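Local atomic coordinates of methyltransferase (Pyrococcus horikoshii, PDB entry 1IXK), a protein that probably transfers a methyl group from S-adenosyl-L-methionine to carbon 5 of cytidine in tRNA, as expected of an RsmB/NOP-family RNA methyltransferase. Residues R45-N50 and G98-Q103; S107-V112 and K132-L136; E120-A126 and F188-D194; I241-C247 and G306-I312. All coordinates share one frame; numbering follows the deposited sequence.

Contact 1: residues R45-N50 and G98-Q103; sequences RCFRVN and GLIYIQ
R48 and Y101 form a hydrogen-bonded pair between antiparallel strands 46-49 and 100-102, neighbours in the four-stranded sheet of the RsmF-type N-terminal domain; strand 100-102 is its outermost strand on this side. R48 N donates a hydrogen bond to Y101 O at 2.8 Å, and Y101 N returns the bond to R48 O. The tight part is the middle of the pair, on both faces. On one, the arginine runs out with CG opposite the backbone N (chi1 174°) and bends at chi3, which lays the guanidinium over CB of Y101, NH1 to CB 3.8 Å, nearly parallel to the tyrosine ring. NH2 bonds Q103 OE1 at 2.9 Å from above the amide carbonyl plane. Arginine suits this buried place because its other donors are also taken, NE by Q138, NH1 by S134 and NH2 by G131 O. A leucine here would probably leave Q103 OE1, Q138 OE1 and G131 O without this donor and weaken the tie to helix 131-139. On the other face the packing is apolar: F47 CB meets I102 CD1 at 3.5 Å, while CD1 of its ring touches I100 CG2. The looser side is at R45, an exposed residue whose CG merely grazes I102 CG2 at 4.2 Å before the chain turns to a salt bridge with E85. Beside it the Q103 N to C46 O bond is weak, and a water accepts from C46 N. At the far end N50, whose ND2 also serves L166 O, closes the pair: N50 ND2 reaches G98 O at 2.9 Å, with that oxygen in the plane of the amide.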
# COMPACT_ATOMS: atom_id res chain seq x y z
N ARG A 45 16.12 3.10 -2.70
CA ARG A 45 15.40 4.35 -2.50
C ARG A 45 14.66 4.62 -3.80
O ARG A 45 15.26 4.66 -4.87
CB ARG A 45 16.38 5.49 -2.18
CG ARG A 45 15.71 6.83 -1.94
CD ARG A 45 16.67 7.88 -1.36
NE ARG A 45 17.04 7.59 0.02
CZ ARG A 45 18.02 6.77 0.38
NH1 ARG A 45 18.74 6.14 -0.53
NH2 ARG A 45 18.27 6.57 1.67
N CYS A 46 13.34 4.79 -3.72
CA CYS A 46 12.54 5.03 -4.92
C CYS A 46 11.82 6.37 -4.86
O CYS A 46 11.62 6.94 -3.78
CB CYS A 46 11.51 3.91 -5.10
SG CYS A 46 12.13 2.21 -4.92
N PHE A 47 11.43 6.88 -6.02
CA PHE A 47 10.73 8.16 -6.06
C PHE A 47 9.61 8.14 -7.09
O PHE A 47 9.62 7.34 -8.02
CB PHE A 47 11.71 9.30 -6.35
CG PHE A 47 12.34 9.23 -7.71
CD1 PHE A 47 11.67 9.71 -8.84
CD2 PHE A 47 13.60 8.66 -7.88
CE1 PHE A 47 12.24 9.62 -10.10
CE2 PHE A 47 14.18 8.56 -9.15
CZ PHE A 47 13.50 9.04 -10.26
N ARG A 48 8.67 9.06 -6.91
CA ARG A 48 7.53 9.19 -7.79
C ARG A 48 7.57 10.59 -8.40
O ARG A 48 7.75 11.57 -7.69
CB ARG A 48 6.24 9.02 -6.99
CG ARG A 48 4.96 9.28 -7.75
CD ARG A 48 3.80 9.39 -6.77
NE ARG A 48 3.56 10.75 -6.31
CZ ARG A 48 3.24 11.09 -5.06
NH1 ARG A 48 3.03 12.36 -4.75
NH2 ARG A 48 3.16 10.16 -4.11
N VAL A 49 7.40 10.67 -9.71
CA VAL A 49 7.40 11.97 -10.38
C VAL A 49 6.06 12.65 -10.09
O VAL A 49 5.01 12.04 -10.26
CB VAL A 49 7.54 11.83 -11.90
CG1 VAL A 49 7.44 13.20 -12.56
CG2 VAL A 49 8.86 11.14 -12.25
N ASN A 50 6.11 13.91 -9.66
CA ASN A 50 4.88 14.64 -9.39
C ASN A 50 4.43 15.29 -10.70
O ASN A 50 4.89 16.38 -11.06
CB ASN A 50 5.10 15.71 -8.31
CG ASN A 50 3.87 16.56 -8.09
OD1 ASN A 50 2.76 16.19 -8.48
ND2 ASN A 50 4.06 17.71 -7.45
N GLY A 98 9.33 20.08 -5.00
CA GLY A 98 8.17 19.23 -5.20
C GLY A 98 7.99 18.56 -6.56
O GLY A 98 6.85 18.28 -6.95
N LEU A 99 9.07 18.30 -7.28
CA LEU A 99 8.97 17.66 -8.58
C LEU A 99 8.93 16.14 -8.45
O LEU A 99 8.49 15.44 -9.36
CB LEU A 99 10.12 18.08 -9.49
CG LEU A 99 10.20 19.59 -9.77
CD1 LEU A 99 11.16 19.83 -10.93
CD2 LEU A 99 8.81 20.13 -10.11
N ILE A 100 9.40 15.64 -7.31
CA ILE A 100 9.40 14.21 -7.03
C ILE A 100 9.07 13.99 -5.56
O ILE A 100 9.24 14.89 -4.73
CB ILE A 100 10.76 13.54 -7.34
CG1 ILE A 100 11.89 14.21 -6.55
CG2 ILE A 100 11.04 13.60 -8.84
CD1 ILE A 100 13.20 13.46 -6.62
N TYR A 101 8.58 12.80 -5.24
CA TYR A 101 8.23 12.45 -3.86
C TYR A 101 8.85 11.10 -3.56
O TYR A 101 8.74 10.18 -4.36
CB TYR A 101 6.71 12.39 -3.70
CG TYR A 101 6.26 12.13 -2.28
CD1 TYR A 101 6.12 10.83 -1.80
CD2 TYR A 101 6.00 13.18 -1.41
CE1 TYR A 101 5.74 10.59 -0.47
CE2 TYR A 101 5.62 12.96 -0.09
CZ TYR A 101 5.49 11.66 0.37
OH TYR A 101 5.10 11.44 1.67
N ILE A 102 9.51 10.99 -2.41
CA ILE A 102 10.16 9.74 -2.03
C ILE A 102 9.24 8.82 -1.23
O ILE A 102 8.68 9.22 -0.21
CB ILE A 102 11.43 10.00 -1.18
CG1 ILE A 102 12.38 10.95 -1.92
CG2 ILE A 102 12.12 8.68 -0.88
CD1 ILE A 102 12.94 10.37 -3.20
N GLN A 103 9.08 7.59 -1.70
CA GLN A 103 8.25 6.60 -1.04
C GLN A 103 8.60 5.22 -1.57
O GLN A 103 9.19 5.09 -2.65
CB GLN A 103 6.76 6.89 -1.27
CG GLN A 103 6.32 6.83 -2.73
CD GLN A 103 4.84 7.13 -2.91
OE1 GLN A 103 4.42 7.58 -3.97
NE2 GLN A 103 4.04 6.89 -1.87
O HOH W 1 11.92 4.74 -1.22

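Contact 2: residues S107-V112 and K132-L136; sequences SMYPPV and KTSYL
P111 CB packs against Y135 CB at 3.8 Å where helices 105-114 and 131-139 run side by side, their short segments inclined by 37° with axes 8.9 Å apart. P110 and P111 have no N-H for the preceding turn and the helix is kinked there, so proline suits the bend and offers a compact apolar ring: P111 CG meets K132 CB, and its CB also meets L136 CD2 at 3.9 Å. Y135 lays its ring across the partner helix, from P111 to between M108 and V112. M108, a selenomethionine, crosses the tyrosine at about a right angle, its CB lying in the ring plane at the edge, 3.8 Å from CE1. Farther on, V112 CG2 comes obliquely to CZ at 3.5 Å, while the hydroxyl is hydrogen-bonded to E78. K132, of the predicted S-adenosyl-L-methionine site, passes obliquely over P110 and stretches its aliphatic part along S107, CE lying 3.5 Å from S107 O, buried without a polar partner. The bend at chi4 turns NZ toward S107 CB; its ion pair with D194 is long and weak. L192 of strand 188-194 touches P110, K132 and L136, F307 touches P110, and strand 46-49 meets M108 and Y135.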
# COMPACT_ATOMS: atom_id res chain seq x y z
N SER A 107 4.26 1.13 -1.94
CA SER A 107 3.27 2.13 -1.57
C SER A 107 2.68 2.86 -2.78
O SER A 107 1.68 3.56 -2.66
CB SER A 107 3.87 3.15 -0.58
OG SER A 107 4.89 3.92 -1.20
N MSE A 108 3.30 2.69 -3.95
CA MSE A 108 2.82 3.33 -5.17
C MSE A 108 1.69 2.53 -5.82
O MSE A 108 0.87 3.07 -6.56
CB MSE A 108 3.97 3.48 -6.18
CG MSE A 108 5.10 4.41 -5.74
SE MSE A 108 6.39 4.59 -7.02
CE MSE A 108 7.78 5.11 -6.01
N TYR A 109 1.64 1.23 -5.53
CA TYR A 109 0.64 0.36 -6.13
C TYR A 109 -0.83 0.70 -5.81
O TYR A 109 -1.64 0.84 -6.72
CB TYR A 109 0.92 -1.10 -5.73
CG TYR A 109 0.35 -2.15 -6.66
CD1 TYR A 109 -0.64 -1.84 -7.59
CD2 TYR A 109 0.77 -3.48 -6.59
CE1 TYR A 109 -1.19 -2.81 -8.43
CE2 TYR A 109 0.23 -4.46 -7.42
CZ TYR A 109 -0.75 -4.12 -8.33
OH TYR A 109 -1.31 -5.08 -9.15
N PRO A 110 -1.19 0.85 -4.52
CA PRO A 110 -2.57 1.16 -4.15
C PRO A 110 -3.23 2.33 -4.87
O PRO A 110 -4.32 2.18 -5.44
CB PRO A 110 -2.49 1.37 -2.63
CG PRO A 110 -1.42 0.40 -2.23
CD PRO A 110 -0.36 0.65 -3.31
N PRO A 111 -2.60 3.52 -4.87
CA PRO A 111 -3.22 4.65 -5.56
C PRO A 111 -3.44 4.39 -7.05
O PRO A 111 -4.49 4.72 -7.60
CB PRO A 111 -2.23 5.79 -5.34
CG PRO A 111 -1.46 5.39 -4.14
CD PRO A 111 -1.31 3.91 -4.27
N VAL A 112 -2.43 3.80 -7.69
CA VAL A 112 -2.52 3.52 -9.12
C VAL A 112 -3.61 2.49 -9.40
O VAL A 112 -4.39 2.64 -10.34
CB VAL A 112 -1.16 3.00 -9.66
CG1 VAL A 112 -1.28 2.64 -11.13
CG2 VAL A 112 -0.08 4.07 -9.46
N LYS A 132 0.60 8.44 -0.32
CA LYS A 132 -0.43 7.88 -1.18
C LYS A 132 -1.53 8.89 -1.48
O LYS A 132 -2.12 8.88 -2.56
CB LYS A 132 -1.05 6.63 -0.55
CG LYS A 132 -0.10 5.46 -0.39
CD LYS A 132 -0.86 4.20 -0.04
CE LYS A 132 0.08 3.08 0.36
NZ LYS A 132 0.89 3.47 1.54
N THR A 133 -1.80 9.77 -0.52
CA THR A 133 -2.83 10.78 -0.70
C THR A 133 -2.45 11.73 -1.83
O THR A 133 -3.29 12.09 -2.66
CB THR A 133 -3.06 11.58 0.59
OG1 THR A 133 -3.20 10.67 1.69
CG2 THR A 133 -4.33 12.42 0.47
N SER A 134 -1.19 12.15 -1.86
CA SER A 134 -0.73 13.06 -2.91
C SER A 134 -0.66 12.34 -4.26
O SER A 134 -0.78 12.97 -5.32
CB SER A 134 0.64 13.67 -2.53
OG SER A 134 1.60 12.68 -2.22
N TYR A 135 -0.48 11.03 -4.24
CA TYR A 135 -0.43 10.29 -5.50
C TYR A 135 -1.85 10.33 -6.08
O TYR A 135 -2.04 10.57 -7.28
CB TYR A 135 0.01 8.83 -5.27
CG TYR A 135 0.63 8.16 -6.49
CD1 TYR A 135 1.47 7.06 -6.35
CD2 TYR A 135 0.39 8.64 -7.78
CE1 TYR A 135 2.08 6.46 -7.45
CE2 TYR A 135 1.00 8.05 -8.90
CZ TYR A 135 1.84 6.95 -8.72
OH TYR A 135 2.45 6.36 -9.81
N LEU A 136 -2.85 10.11 -5.23
CA LEU A 136 -4.24 10.16 -5.67
C LEU A 136 -4.52 11.52 -6.29
O LEU A 136 -5.18 11.63 -7.33
CB LEU A 136 -5.21 9.95 -4.49
CG LEU A 136 -5.18 8.62 -3.74
CD1 LEU A 136 -6.08 8.72 -2.51
CD2 LEU A 136 -5.62 7.48 -4.65

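Contact 3: residues E120-A126 and F188-D194; sequences EIVADMA and FDKILLD
A123 and I191 pair in register between parallel strands 121-124 and 188-194, part of the Rossmann-like sheet of class I methyltransferases. From A123 to M125 the backbone ladder is regular: A123 N bonds K190 O, L192 N bonds A123 O at 2.8 Å, and M125 N bonds L192 O. Where segment 188-194 turns a corner at D189, I121 O is shared by D189 N and, weakly, K190 N, while D189 OD2 accepts from I121 N almost straight (173°) and OD1 pairs with K237. K190 NZ forms a salt bridge with E120 OE1 at 2.7 Å on the syn lone pair, the lysine folding back at chi2 and chi4. Like charges also meet: D124 OD1 lies 2.8 Å from D194 OD2, both acceptors and not hydrogen-bonded. D124 OD1 accepts from A126 N, an Asx turn, and its OD2 bonds T133. A small residue suits A123, whose CB sits over one face of the F188 ring. The selenium of M125 touches I191 CG2. A126 and D194 belong to the predicted S-adenosyl-L-methionine site. Strands 145-149 and 240-246 flank the pair, while helix 105-114 packs on K190 and L192 and helix 215-235 on F188, I191 and L193.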
# COMPACT_ATOMS: atom_id res chain seq x y z
N GLU A 120 -13.74 12.96 -9.37
CA GLU A 120 -14.36 12.00 -8.47
C GLU A 120 -14.24 12.38 -6.99
O GLU A 120 -13.39 13.19 -6.62
CB GLU A 120 -13.78 10.60 -8.69
CG GLU A 120 -14.05 10.05 -10.08
CD GLU A 120 -13.77 8.57 -10.17
OE1 GLU A 120 -12.66 8.14 -9.79
OE2 GLU A 120 -14.66 7.82 -10.64
N ILE A 121 -15.12 11.81 -6.18
CA ILE A 121 -15.14 12.03 -4.73
C ILE A 121 -14.42 10.83 -4.14
O ILE A 121 -14.93 9.70 -4.18
CB ILE A 121 -16.58 12.09 -4.21
CG1 ILE A 121 -17.35 13.16 -4.99
CG2 ILE A 121 -16.58 12.41 -2.71
CD1 ILE A 121 -16.68 14.53 -4.99
N VAL A 122 -13.24 11.07 -3.59
CA VAL A 122 -12.39 10.01 -3.06
C VAL A 122 -12.02 10.18 -1.60
O VAL A 122 -11.99 11.29 -1.09
CB VAL A 122 -11.08 9.96 -3.90
CG1 VAL A 122 -10.18 8.84 -3.41
CG2 VAL A 122 -11.42 9.77 -5.38
N ALA A 123 -11.75 9.06 -0.93
CA ALA A 123 -11.33 9.09 0.47
C ALA A 123 -10.11 8.21 0.68
O ALA A 123 -10.01 7.11 0.12
CB ALA A 123 -12.47 8.62 1.38
N ASP A 124 -9.16 8.70 1.47
CA ASP A 124 -7.97 7.92 1.83
C ASP A 124 -8.23 7.61 3.30
O ASP A 124 -8.27 8.51 4.12
CB ASP A 124 -6.69 8.75 1.69
CG ASP A 124 -5.44 7.91 1.90
OD1 ASP A 124 -5.55 6.83 2.53
OD2 ASP A 124 -4.35 8.33 1.44
N MSE A 125 -8.45 6.34 3.62
CA MSE A 125 -8.74 5.97 5.00
C MSE A 125 -7.50 5.64 5.83
O MSE A 125 -7.61 5.06 6.91
CB MSE A 125 -9.71 4.79 5.03
CG MSE A 125 -11.15 5.16 4.65
SE MSE A 125 -12.25 3.74 4.73
CE MSE A 125 -12.51 3.62 6.54
N ALA A 126 -6.33 6.02 5.34
CA ALA A 126 -5.08 5.76 6.04
C ALA A 126 -5.05 6.41 7.42
O ALA A 126 -5.68 7.44 7.65
CB ALA A 126 -3.90 6.26 5.22
N PHE A 188 -18.99 8.11 -1.70
CA PHE A 188 -17.73 8.10 -2.43
C PHE A 188 -17.66 7.28 -3.70
O PHE A 188 -18.29 6.22 -3.80
CB PHE A 188 -16.60 7.64 -1.49
CG PHE A 188 -16.32 8.60 -0.37
CD1 PHE A 188 -15.39 9.62 -0.54
CD2 PHE A 188 -17.01 8.51 0.83
CE1 PHE A 188 -15.15 10.54 0.48
CE2 PHE A 188 -16.77 9.42 1.86
CZ PHE A 188 -15.84 10.44 1.68
N ASP A 189 -16.89 7.76 -4.67
CA ASP A 189 -16.68 7.05 -5.93
C ASP A 189 -15.57 6.03 -5.72
O ASP A 189 -15.63 4.92 -6.23
CB ASP A 189 -16.22 8.01 -7.04
CG ASP A 189 -17.30 8.99 -7.46
OD1 ASP A 189 -18.41 8.54 -7.80
OD2 ASP A 189 -17.02 10.20 -7.47
N LYS A 190 -14.54 6.44 -4.98
CA LYS A 190 -13.36 5.60 -4.73
C LYS A 190 -12.87 5.71 -3.30
O LYS A 190 -12.92 6.78 -2.69
CB LYS A 190 -12.21 6.03 -5.65
CG LYS A 190 -12.48 6.00 -7.14
CD LYS A 190 -12.51 4.59 -7.67
CE LYS A 190 -12.05 4.55 -9.12
NZ LYS A 190 -12.80 5.48 -9.99
N ILE A 191 -12.39 4.59 -2.76
CA ILE A 191 -11.85 4.57 -1.40
C ILE A 191 -10.53 3.83 -1.34
O ILE A 191 -10.40 2.73 -1.88
CB ILE A 191 -12.84 3.90 -0.41
CG1 ILE A 191 -14.11 4.74 -0.33
CG2 ILE A 191 -12.18 3.75 0.97
CD1 ILE A 191 -15.13 4.23 0.64
N LEU A 192 -9.54 4.44 -0.70
CA LEU A 192 -8.23 3.81 -0.55
C LEU A 192 -8.11 3.39 0.92
O LEU A 192 -8.12 4.24 1.81
CB LEU A 192 -7.11 4.79 -0.89
CG LEU A 192 -5.70 4.17 -0.97
CD1 LEU A 192 -5.63 3.22 -2.16
CD2 LEU A 192 -4.65 5.27 -1.11
N LEU A 193 -8.03 2.09 1.16
CA LEU A 193 -7.88 1.57 2.52
C LEU A 193 -6.51 0.92 2.59
O LEU A 193 -6.37 -0.30 2.40
CB LEU A 193 -8.97 0.55 2.83
CG LEU A 193 -8.89 -0.17 4.19
CD1 LEU A 193 -8.64 0.84 5.32
CD2 LEU A 193 -10.18 -0.93 4.41
N ASP A 194 -5.51 1.75 2.85
CA ASP A 194 -4.13 1.33 2.94
C ASP A 194 -3.65 1.32 4.38
O ASP A 194 -3.70 2.34 5.06
CB ASP A 194 -3.25 2.27 2.11
CG ASP A 194 -3.54 3.75 2.39
OD1 ASP A 194 -2.57 4.53 2.47
OD2 ASP A 194 -4.72 4.12 2.51

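Contact 4: residues I241-C247 and G306-I312; sequences ILVYSTC and GFFIAKI
A310 N donates to Y244 O at 2.8 Å, and Y244 N to A310 O at 2.9 Å, in the middle of the antiparallel ladder between strands 240-246 and 307-314 of the Rossmann-like methyltransferase sheet. L242 and I312 exchange the same two bonds, as do T246 and F308, whose F308 N to T246 O link is longer at 3.1 Å. Six backbone bonds thus satisfy the inward-facing N-H and C=O groups of these three pairs. The intervening residues bring CA-H groups to carbonyls, the shortest from S245 CA to F308 O at 3.1 Å. Polar side-chain ends look outside the pair: Y244 OH to E253 O, T246 OG1 to N254 and to S248 N, and K311 NZ to A113 O. That lets these residues lie in buried strands while their carbon parts pack. On the Y244 face CD1 of the tyrosine stands at the edge of the F308 ring, 3.9 Å from CE2. On the other face V243 CG1 meets I309 CD1 at 3.8 Å. A chi1 of -178° turns F307 away from its own N and brings its ring beside T246 O and S245 CB, with C247 SG at the ring edge 4.2 Å from CD1. An alanine at F307 is likely to open a gap beside S245 and strip one wall from C247, the predicted nucleophile, here disulfide-bonded to C197. Strand 188-194 bonds the far edge of 240-246, helix 105-114 covers the V243 and I309 face, and helix 215-235 packs on L242 and I312.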
# COMPACT_ATOMS: atom_id res chain seq x y z
N ILE A 241 -15.45 1.77 -6.22
CA ILE A 241 -14.28 0.92 -6.04
C ILE A 241 -13.51 1.22 -4.75
O ILE A 241 -13.32 2.38 -4.38
CB ILE A 241 -13.28 1.11 -7.21
CG1 ILE A 241 -13.99 0.92 -8.55
CG2 ILE A 241 -12.10 0.13 -7.06
CD1 ILE A 241 -14.52 -0.47 -8.79
N LEU A 242 -13.07 0.16 -4.08
CA LEU A 242 -12.28 0.31 -2.87
C LEU A 242 -11.05 -0.56 -3.04
O LEU A 242 -11.15 -1.72 -3.45
CB LEU A 242 -13.05 -0.13 -1.62
CG LEU A 242 -12.31 0.04 -0.28
CD1 LEU A 242 -13.31 0.28 0.84
CD2 LEU A 242 -11.44 -1.17 0.01
N VAL A 243 -9.87 -0.00 -2.77
CA VAL A 243 -8.65 -0.78 -2.87
C VAL A 243 -8.16 -0.98 -1.45
O VAL A 243 -8.01 -0.03 -0.69
CB VAL A 243 -7.58 -0.08 -3.73
CG1 VAL A 243 -6.22 -0.74 -3.51
CG2 VAL A 243 -7.96 -0.18 -5.20
N TYR A 244 -7.95 -2.24 -1.11
CA TYR A 244 -7.51 -2.67 0.20
C TYR A 244 -6.08 -3.17 0.11
O TYR A 244 -5.76 -4.00 -0.73
CB TYR A 244 -8.43 -3.80 0.68
CG TYR A 244 -8.06 -4.44 1.99
CD1 TYR A 244 -7.07 -5.43 2.07
CD2 TYR A 244 -8.72 -4.08 3.16
CE1 TYR A 244 -6.76 -6.05 3.28
CE2 TYR A 244 -8.42 -4.69 4.38
CZ TYR A 244 -7.45 -5.68 4.43
OH TYR A 244 -7.19 -6.29 5.63
N SER A 245 -5.21 -2.66 0.98
CA SER A 245 -3.82 -3.10 0.95
C SER A 245 -3.20 -3.10 2.33
O SER A 245 -3.62 -2.35 3.22
CB SER A 245 -2.99 -2.20 0.02
OG SER A 245 -2.93 -0.86 0.50
N THR A 246 -2.21 -3.97 2.52
CA THR A 246 -1.49 -4.06 3.79
C THR A 246 -0.04 -4.42 3.48
O THR A 246 0.30 -4.79 2.35
CB THR A 246 -2.00 -5.20 4.69
OG1 THR A 246 -1.45 -6.44 4.22
CG2 THR A 246 -3.52 -5.28 4.67
N CYS A 247 0.81 -4.32 4.50
CA CYS A 247 2.21 -4.68 4.36
C CYS A 247 2.45 -5.85 5.30
O CYS A 247 3.45 -5.92 6.01
CB CYS A 247 3.12 -3.52 4.73
SG CYS A 247 3.42 -2.40 3.32
N GLY A 306 6.73 -7.28 2.40
CA GLY A 306 5.65 -8.21 2.11
C GLY A 306 4.46 -7.30 1.86
O GLY A 306 4.22 -6.39 2.64
N PHE A 307 3.71 -7.55 0.80
CA PHE A 307 2.59 -6.68 0.44
C PHE A 307 1.38 -7.48 -0.07
O PHE A 307 1.53 -8.54 -0.65
CB PHE A 307 3.10 -5.73 -0.66
CG PHE A 307 2.11 -4.72 -1.12
CD1 PHE A 307 1.89 -3.55 -0.40
CD2 PHE A 307 1.43 -4.90 -2.32
CE1 PHE A 307 1.01 -2.57 -0.87
CE2 PHE A 307 0.55 -3.94 -2.80
CZ PHE A 307 0.34 -2.77 -2.07
N PHE A 308 0.18 -6.95 0.17
CA PHE A 308 -1.06 -7.59 -0.27
C PHE A 308 -1.99 -6.49 -0.76
O PHE A 308 -2.10 -5.44 -0.14
CB PHE A 308 -1.74 -8.31 0.90
CG PHE A 308 -3.10 -8.86 0.57
CD1 PHE A 308 -3.23 -10.07 -0.10
CD2 PHE A 308 -4.26 -8.17 0.95
CE1 PHE A 308 -4.50 -10.59 -0.39
CE2 PHE A 308 -5.53 -8.68 0.66
CZ PHE A 308 -5.64 -9.90 -0.01
N ILE A 309 -2.66 -6.74 -1.87
CA ILE A 309 -3.58 -5.75 -2.40
C ILE A 309 -4.76 -6.40 -3.10
O ILE A 309 -4.59 -7.39 -3.81
CB ILE A 309 -2.87 -4.80 -3.41
CG1 ILE A 309 -3.86 -3.75 -3.92
CG2 ILE A 309 -2.29 -5.61 -4.57
CD1 ILE A 309 -3.23 -2.66 -4.78
N ALA A 310 -5.94 -5.83 -2.90
CA ALA A 310 -7.16 -6.34 -3.53
C ALA A 310 -8.00 -5.17 -4.02
O ALA A 310 -8.09 -4.14 -3.36
CB ALA A 310 -7.96 -7.17 -2.54
N LYS A 311 -8.61 -5.34 -5.19
CA LYS A 311 -9.45 -4.29 -5.76
C LYS A 311 -10.89 -4.76 -5.70
O LYS A 311 -11.28 -5.73 -6.34
CB LYS A 311 -9.03 -4.02 -7.21
CG LYS A 311 -9.76 -2.86 -7.85
CD LYS A 311 -9.04 -2.43 -9.12
CE LYS A 311 -9.76 -1.29 -9.80
NZ LYS A 311 -8.88 -0.64 -10.82
N ILE A 312 -11.69 -4.04 -4.92
CA ILE A 312 -13.09 -4.39 -4.70
C ILE A 312 -14.10 -3.46 -5.37
O ILE A 312 -13.99 -2.24 -5.27
CB ILE A 312 -13.37 -4.41 -3.18
CG1 ILE A 312 -12.40 -5.36 -2.48
CG2 ILE A 312 -14.81 -4.79 -2.91
CD1 ILE A 312 -12.46 -5.32 -0.96

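All four contacts are largely buried, but contact 1 is farthest from the centre of the chain, about 16 Å, and contact 4 the nearest, about 7 Å. Contacts 3 and 4 belong to one sheet, joined where strands 188-194 and 240-246 pair; one is parallel, the other antiparallel. Contact 1 lies in the separate N-terminal sheet, and contact 2, a helix pair, bridges the two: it touches the other three. The chemistry follows. Contact 1 combines a backbone ladder with a buried, multiply bonded arginine, contact 2 rests mainly on apolar packing, with the aliphatic part of a lysine of the predicted cofactor site, contact 3 on backbone bonds plus charged groups, and contact 4 on a backbone ladder with aromatic packing beside the predicted nucleophile.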